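Side-chain contacts in sugar-binding transport ATP-binding protein (Pyrococcus horikoshii, PDB 1V43), which probably hydrolyses ATP to power sugar uptake, as the nucleotide-binding subunit of an archaeal ABC transporter: residues N171-A174 with K175-V178; N234-F237 with V238-I242. One frame throughout, in Å; residues are numbered along the deposited sequence.

Interaction 1: N171-A174 with K175-V178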
ATOM      1  N   ASN A 171      -1.619   1.278 -13.549  1.00 51.13           N
ATOM      2  CA  ASN A 171      -0.208   1.049 -13.868  1.00 61.83           C
ATOM      3  C   ASN A 171       0.687   2.284 -13.711  1.00 59.87           C
ATOM      4  O   ASN A 171       1.306   2.731 -14.678  1.00 63.01           O
ATOM      5  CB  ASN A 171      -0.080   0.518 -15.302  1.00 65.64           C
ATOM      6  CG  ASN A 171      -1.090  -0.576 -15.618  1.00 72.16           C
ATOM      7  OD1 ASN A 171      -1.118  -1.626 -14.971  1.00 73.94           O
ATOM      8  ND2 ASN A 171      -1.926  -0.331 -16.623  1.00 72.98           N
ATOM      9  N   LEU A 172       0.746   2.833 -12.499  1.00 55.95           N
ATOM     10  CA  LEU A 172       1.563   4.013 -12.196  1.00 52.37           C
ATOM     11  C   LEU A 172       2.294   3.824 -10.857  1.00 53.62           C
ATOM     12  O   LEU A 172       1.754   3.210  -9.937  1.00 54.63           O
ATOM     13  CB  LEU A 172       0.683   5.275 -12.134  1.00 45.13           C
ATOM     14  CG  LEU A 172       0.169   5.901 -13.440  1.00 47.28           C
ATOM     15  CD1 LEU A 172      -0.691   4.914 -14.203  1.00 54.81           C
ATOM     16  CD2 LEU A 172      -0.629   7.147 -13.129  1.00 34.12           C
ATOM     17  N   ASP A 173       3.517   4.341 -10.746  1.00 52.71           N
ATOM     18  CA  ASP A 173       4.272   4.205  -9.505  1.00 54.92           C
ATOM     19  C   ASP A 173       3.512   4.891  -8.377  1.00 53.41           C
ATOM     20  O   ASP A 173       2.895   5.936  -8.574  1.00 55.24           O
ATOM     21  CB  ASP A 173       5.698   4.787  -9.641  1.00 60.33           C
ATOM     22  CG  ASP A 173       5.717   6.267 -10.045  1.00 65.78           C
ATOM     23  OD1 ASP A 173       5.590   6.569 -11.252  1.00 68.37           O
ATOM     24  OD2 ASP A 173       5.868   7.131  -9.151  1.00 61.48           O
ATOM     25  N   ALA A 174       3.547   4.285  -7.199  1.00 51.12           N
ATOM     26  CA  ALA A 174       2.841   4.803  -6.035  1.00 47.63           C
ATOM     27  C   ALA A 174       2.865   6.319  -5.900  1.00 47.82           C
ATOM     28  O   ALA A 174       1.825   6.941  -5.682  1.00 49.90           O
ATOM     29  CB  ALA A 174       3.391   4.158  -4.774  1.00 41.79           C
ATOM     30  N   LYS A 175       4.046   6.917  -6.036  1.00 46.63           N
ATOM     31  CA  LYS A 175       4.189   8.367  -5.906  1.00 41.45           C
ATOM     32  C   LYS A 175       3.437   9.146  -6.997  1.00 41.13           C
ATOM     33  O   LYS A 175       2.780  10.164  -6.720  1.00 39.24           O
ATOM     34  CB  LYS A 175       5.676   8.733  -5.906  1.00 44.06           C
ATOM     35  CG  LYS A 175       6.007  10.213  -5.738  1.00 39.14           C
ATOM     36  CD  LYS A 175       7.532  10.403  -5.831  1.00 40.59           C
ATOM     37  CE  LYS A 175       7.939  11.862  -5.885  1.00 54.20           C
ATOM     38  NZ  LYS A 175       9.422  12.030  -5.862  1.00 53.21           N
ATOM     39  N   LEU A 176       3.526   8.675  -8.234  1.00 35.15           N
ATOM     40  CA  LEU A 176       2.833   9.343  -9.325  1.00 32.43           C
ATOM     41  C   LEU A 176       1.330   9.099  -9.215  1.00 25.41           C
ATOM     42  O   LEU A 176       0.529   9.946  -9.583  1.00 29.44           O
ATOM     43  CB  LEU A 176       3.342   8.837 -10.672  1.00 26.78           C
ATOM     44  CG  LEU A 176       2.604   9.354 -11.912  1.00 39.53           C
ATOM     45  CD1 LEU A 176       2.722  10.878 -12.019  1.00 27.23           C
ATOM     46  CD2 LEU A 176       3.184   8.681 -13.153  1.00 45.82           C
ATOM     47  N   ARG A 177       0.945   7.940  -8.696  1.00 30.85           N
ATOM     48  CA  ARG A 177      -0.470   7.642  -8.568  1.00 27.11           C
ATOM     49  C   ARG A 177      -1.145   8.664  -7.646  1.00 26.93           C
ATOM     50  O   ARG A 177      -2.185   9.219  -7.999  1.00 27.83           O
ATOM     51  CB  ARG A 177      -0.672   6.211  -8.058  1.00 36.13           C
ATOM     52  CG  ARG A 177      -2.100   5.719  -8.187  1.00 38.86           C
ATOM     53  CD  ARG A 177      -2.208   4.197  -8.164  1.00 41.51           C
ATOM     54  NE  ARG A 177      -3.609   3.779  -8.223  1.00 40.29           N
ATOM     55  CZ  ARG A 177      -4.021   2.524  -8.344  1.00 39.44           C
ATOM     56  NH1 ARG A 177      -3.140   1.542  -8.422  1.00 42.20           N
ATOM     57  NH2 ARG A 177      -5.319   2.253  -8.380  1.00 38.64           N
ATOM     58  N   VAL A 178      -0.540   8.942  -6.489  1.00 27.00           N
ATOM     59  CA  VAL A 178      -1.116   9.902  -5.559  1.00 29.55           C
ATOM     60  C   VAL A 178      -1.237  11.274  -6.204  1.00 34.17           C
ATOM     61  O   VAL A 178      -2.257  11.951  -6.051  1.00 31.98           O
ATOM     62  CB  VAL A 178      -0.289  10.000  -4.243  1.00 29.91           C
ATOM     63  CG1 VAL A 178      -0.688  11.245  -3.462  1.00 33.24           C
ATOM     64  CG2 VAL A 178      -0.569   8.776  -3.362  1.00 29.29           C
TER
HETATM   65  O   HOH W   1       6.666   5.500  -6.566  1.00 43.31           O

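Interaction 2: N234-F237 with V238-I242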
ATOM      1  N   ASN A 234     -22.139  -0.323   7.141  1.00 32.68           N
ATOM      2  CA  ASN A 234     -23.379  -0.986   7.519  1.00 35.39           C
ATOM      3  C   ASN A 234     -23.289  -2.513   7.503  1.00 42.25           C
ATOM      4  O   ASN A 234     -24.302  -3.194   7.643  1.00 40.98           O
ATOM      5  CB  ASN A 234     -24.526  -0.536   6.622  1.00 30.23           C
ATOM      6  CG  ASN A 234     -24.323  -0.934   5.187  1.00 35.76           C
ATOM      7  OD1 ASN A 234     -23.678  -1.942   4.894  1.00 33.25           O
ATOM      8  ND2 ASN A 234     -24.885  -0.154   4.278  1.00 34.80           N
ATOM      9  N   SER A 235     -22.081  -3.050   7.345  1.00 40.44           N
ATOM     10  CA  SER A 235     -21.905  -4.501   7.317  1.00 40.88           C
ATOM     11  C   SER A 235     -20.441  -4.919   7.451  1.00 36.77           C
ATOM     12  O   SER A 235     -19.535  -4.096   7.341  1.00 38.68           O
ATOM     13  CB  SER A 235     -22.468  -5.062   6.017  1.00 34.07           C
ATOM     14  OG  SER A 235     -21.794  -4.483   4.914  1.00 38.33           O
ATOM     15  N   VAL A 236     -20.214  -6.205   7.691  1.00 39.98           N
ATOM     16  CA  VAL A 236     -18.856  -6.720   7.828  1.00 36.40           C
ATOM     17  C   VAL A 236     -18.065  -6.489   6.537  1.00 37.20           C
ATOM     18  O   VAL A 236     -16.931  -6.002   6.580  1.00 35.37           O
ATOM     19  CB  VAL A 236     -18.853  -8.232   8.153  1.00 41.00           C
ATOM     20  CG1 VAL A 236     -17.424  -8.760   8.168  1.00 27.61           C
ATOM     21  CG2 VAL A 236     -19.512  -8.472   9.504  1.00 35.99           C
ATOM     22  N   PHE A 237     -18.665  -6.819   5.391  1.00 30.90           N
ATOM     23  CA  PHE A 237     -17.970  -6.637   4.125  1.00 30.56           C
ATOM     24  C   PHE A 237     -17.444  -5.214   3.915  1.00 30.03           C
ATOM     25  O   PHE A 237     -16.279  -5.037   3.552  1.00 27.06           O
ATOM     26  CB  PHE A 237     -18.839  -7.026   2.924  1.00 26.72           C
ATOM     27  CG  PHE A 237     -18.061  -7.072   1.640  1.00 31.53           C
ATOM     28  CD1 PHE A 237     -17.316  -8.195   1.306  1.00 27.33           C
ATOM     29  CD2 PHE A 237     -17.976  -5.951   0.824  1.00 32.38           C
ATOM     30  CE1 PHE A 237     -16.496  -8.203   0.185  1.00 31.70           C
ATOM     31  CE2 PHE A 237     -17.158  -5.948  -0.299  1.00 32.07           C
ATOM     32  CZ  PHE A 237     -16.415  -7.079  -0.618  1.00 33.36           C
ATOM     33  N   VAL A 238     -18.296  -4.212   4.128  1.00 26.02           N
ATOM     34  CA  VAL A 238     -17.881  -2.818   3.970  1.00 25.83           C
ATOM     35  C   VAL A 238     -16.860  -2.456   5.062  1.00 28.22           C
ATOM     36  O   VAL A 238     -15.868  -1.773   4.801  1.00 23.58           O
ATOM     37  CB  VAL A 238     -19.096  -1.829   4.072  1.00 23.24           C
ATOM     38  CG1 VAL A 238     -18.599  -0.406   4.018  1.00 17.08           C
ATOM     39  CG2 VAL A 238     -20.104  -2.064   2.908  1.00 20.87           C
ATOM     40  N   ALA A 239     -17.110  -2.913   6.284  1.00 20.98           N
ATOM     41  CA  ALA A 239     -16.216  -2.611   7.391  1.00 28.05           C
ATOM     42  C   ALA A 239     -14.794  -3.085   7.121  1.00 28.51           C
ATOM     43  O   ALA A 239     -13.841  -2.422   7.512  1.00 26.27           O
ATOM     44  CB  ALA A 239     -16.726  -3.250   8.682  1.00 29.50           C
ATOM     45  N   THR A 240     -14.653  -4.221   6.440  1.00 28.31           N
ATOM     46  CA  THR A 240     -13.327  -4.774   6.179  1.00 28.48           C
ATOM     47  C   THR A 240     -12.744  -4.494   4.801  1.00 25.71           C
ATOM     48  O   THR A 240     -11.621  -4.906   4.520  1.00 26.52           O
ATOM     49  CB  THR A 240     -13.310  -6.311   6.417  1.00 29.20           C
ATOM     50  OG1 THR A 240     -14.213  -6.948   5.506  1.00 33.50           O
ATOM     51  CG2 THR A 240     -13.734  -6.645   7.850  1.00 26.15           C
ATOM     52  N   PHE A 241     -13.483  -3.801   3.940  1.00 25.37           N
ATOM     53  CA  PHE A 241     -12.968  -3.520   2.605  1.00 27.34           C
ATOM     54  C   PHE A 241     -12.276  -2.160   2.541  1.00 21.70           C
ATOM     55  O   PHE A 241     -11.513  -1.876   1.613  1.00 28.28           O
ATOM     56  CB  PHE A 241     -14.086  -3.580   1.558  1.00 22.96           C
ATOM     57  CG  PHE A 241     -13.591  -3.859   0.167  1.00 33.59           C
ATOM     58  CD1 PHE A 241     -13.267  -5.162  -0.227  1.00 22.71           C
ATOM     59  CD2 PHE A 241     -13.390  -2.818  -0.731  1.00 28.52           C
ATOM     60  CE1 PHE A 241     -12.748  -5.412  -1.489  1.00 27.75           C
ATOM     61  CE2 PHE A 241     -12.876  -3.054  -1.987  1.00 27.22           C
ATOM     62  CZ  PHE A 241     -12.551  -4.352  -2.375  1.00 35.62           C
ATOM     63  N   ILE A 242     -12.522  -1.335   3.543  1.00 22.54           N
ATOM     64  CA  ILE A 242     -11.926  -0.009   3.589  1.00 25.12           C
ATOM     65  C   ILE A 242     -11.134   0.161   4.875  1.00 24.99           C
ATOM     66  O   ILE A 242     -11.658  -0.056   5.961  1.00 29.87           O
ATOM     67  CB  ILE A 242     -13.009   1.078   3.523  1.00 25.05           C
ATOM     68  CG1 ILE A 242     -13.814   0.928   2.231  1.00 26.44           C
ATOM     69  CG2 ILE A 242     -12.367   2.457   3.621  1.00 26.90           C
ATOM     70  CD1 ILE A 242     -14.941   1.895   2.096  1.00 23.15           C
TER
HETATM   71  O   HOH W   2     -14.701  -6.896   2.835  1.00 29.12           O

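Interaction 1: N171-A174 with K175-V178
Asp173 is the N-cap of helix 174-191: Asp173 OD2 accepts from Leu176 N at 3.0 Å, the N-H approaching from above the carboxylate plane, 58° out of it. In the backbone, Arg177 N donates to Asp173 O at 2.8 Å. CG of Asp173 sits between the backbone N and the carbonyl carbon (chi1 58°), which folds the carboxylate back over the helix start. A water ties Asp173 OD2 to Lys175 N, donating to the first and accepting from the second, so a second amide of the opening turn is satisfied. The helical bond from Val178 N to Ala174 O follows. Beside this polar cap Asp173 OD1 lies 3.2 Å from Leu176 CB, and the branch of Leu172 crosses that of Leu176, Leu172 CD2 to Leu176 CG 4.1 Å. Residues 171-173 probably belong to the D-loop, as in other ABC ATPases, where it follows the Walker B strand, here probably 162-166; they run into helix 174-191. Arg177 reaches beyond the cap to a salt bridge with Glu204 on helix 202-208, while Val178 packs on Glu318 of the second subunit.

Interaction 2: N234-F237 with V238-I242
The rings of Phe237 and Phe241, one helical turn apart, project together from one side of the helix. Their planes differ by only 19°, yet they are so far displaced, with centroids separated by 5.4 Å, that little of either faces the other. The closest touch is Phe237 CZ to Phe241 CD1 (3.7 Å). Both side chains have CG anti to the backbone N (chi1 -170° and -157°), which sends the two rings off in a common direction. A water sits over one face of the Phe237 ring and in plane at the edge of Phe241; it pairs with Thr240 OG1 at 2.7 Å, and its donation to Phe237 O is short and somewhat doubtful. Thr240 OG1 also lies 3.1 Å from Val236 O, already the acceptor for Thr240 N at 2.9 Å. Replacing Phe237 with an alanine would probably leave Phe241 without its aromatic neighbour and open a gap beside Leu221 and Asn216, where the larger ring now packs. The turn belongs to helix 236-241, at the junction between the ATPase domain of this MalK-like subunit and its OB-fold region. Ser235 stands at the N-cap; Ser235 O accepts from Ala239 N (2.9 Å), while Ser235 OG donates to Asn234 OD1 and rests 3.6 Å from Val238 CG2. Asn234 is itself fixed, through ND2, by Leu221 O. Val238 is buried against strands 211-216 and 219-224, whereas Val236 and Ala239 turn to Phe363 of strand 361-364. At the far end Arg289 bonds to Ile242 O, and Phe241 meets Pro45 in the P-loop, its side chain about 7 Å from that of Lys50, a residue of the ATP site, empty here.

Overall arrangement
Along the chain the two contacts follow in series, neither nesting in nor crossing the other. Interaction 1 comes first, where the loop after strand 162-166 turns into helix 174-191; it closes nothing longer than the first helical turn. The chain then passes through strand 194-199, helix 202-208, the pair 211-216 and 219-224 and helix 226-231 before interaction 2, which likewise closes only local turns, in helix 236-241. Their centres are 26 Å apart and their nearest atoms about 11 Å, without touching. Interaction 1 fixes a helix start facing the second subunit, whereas interaction 2 joins the edge of the ATPase sheet to strand 361-364 of the C-terminal β-rich region.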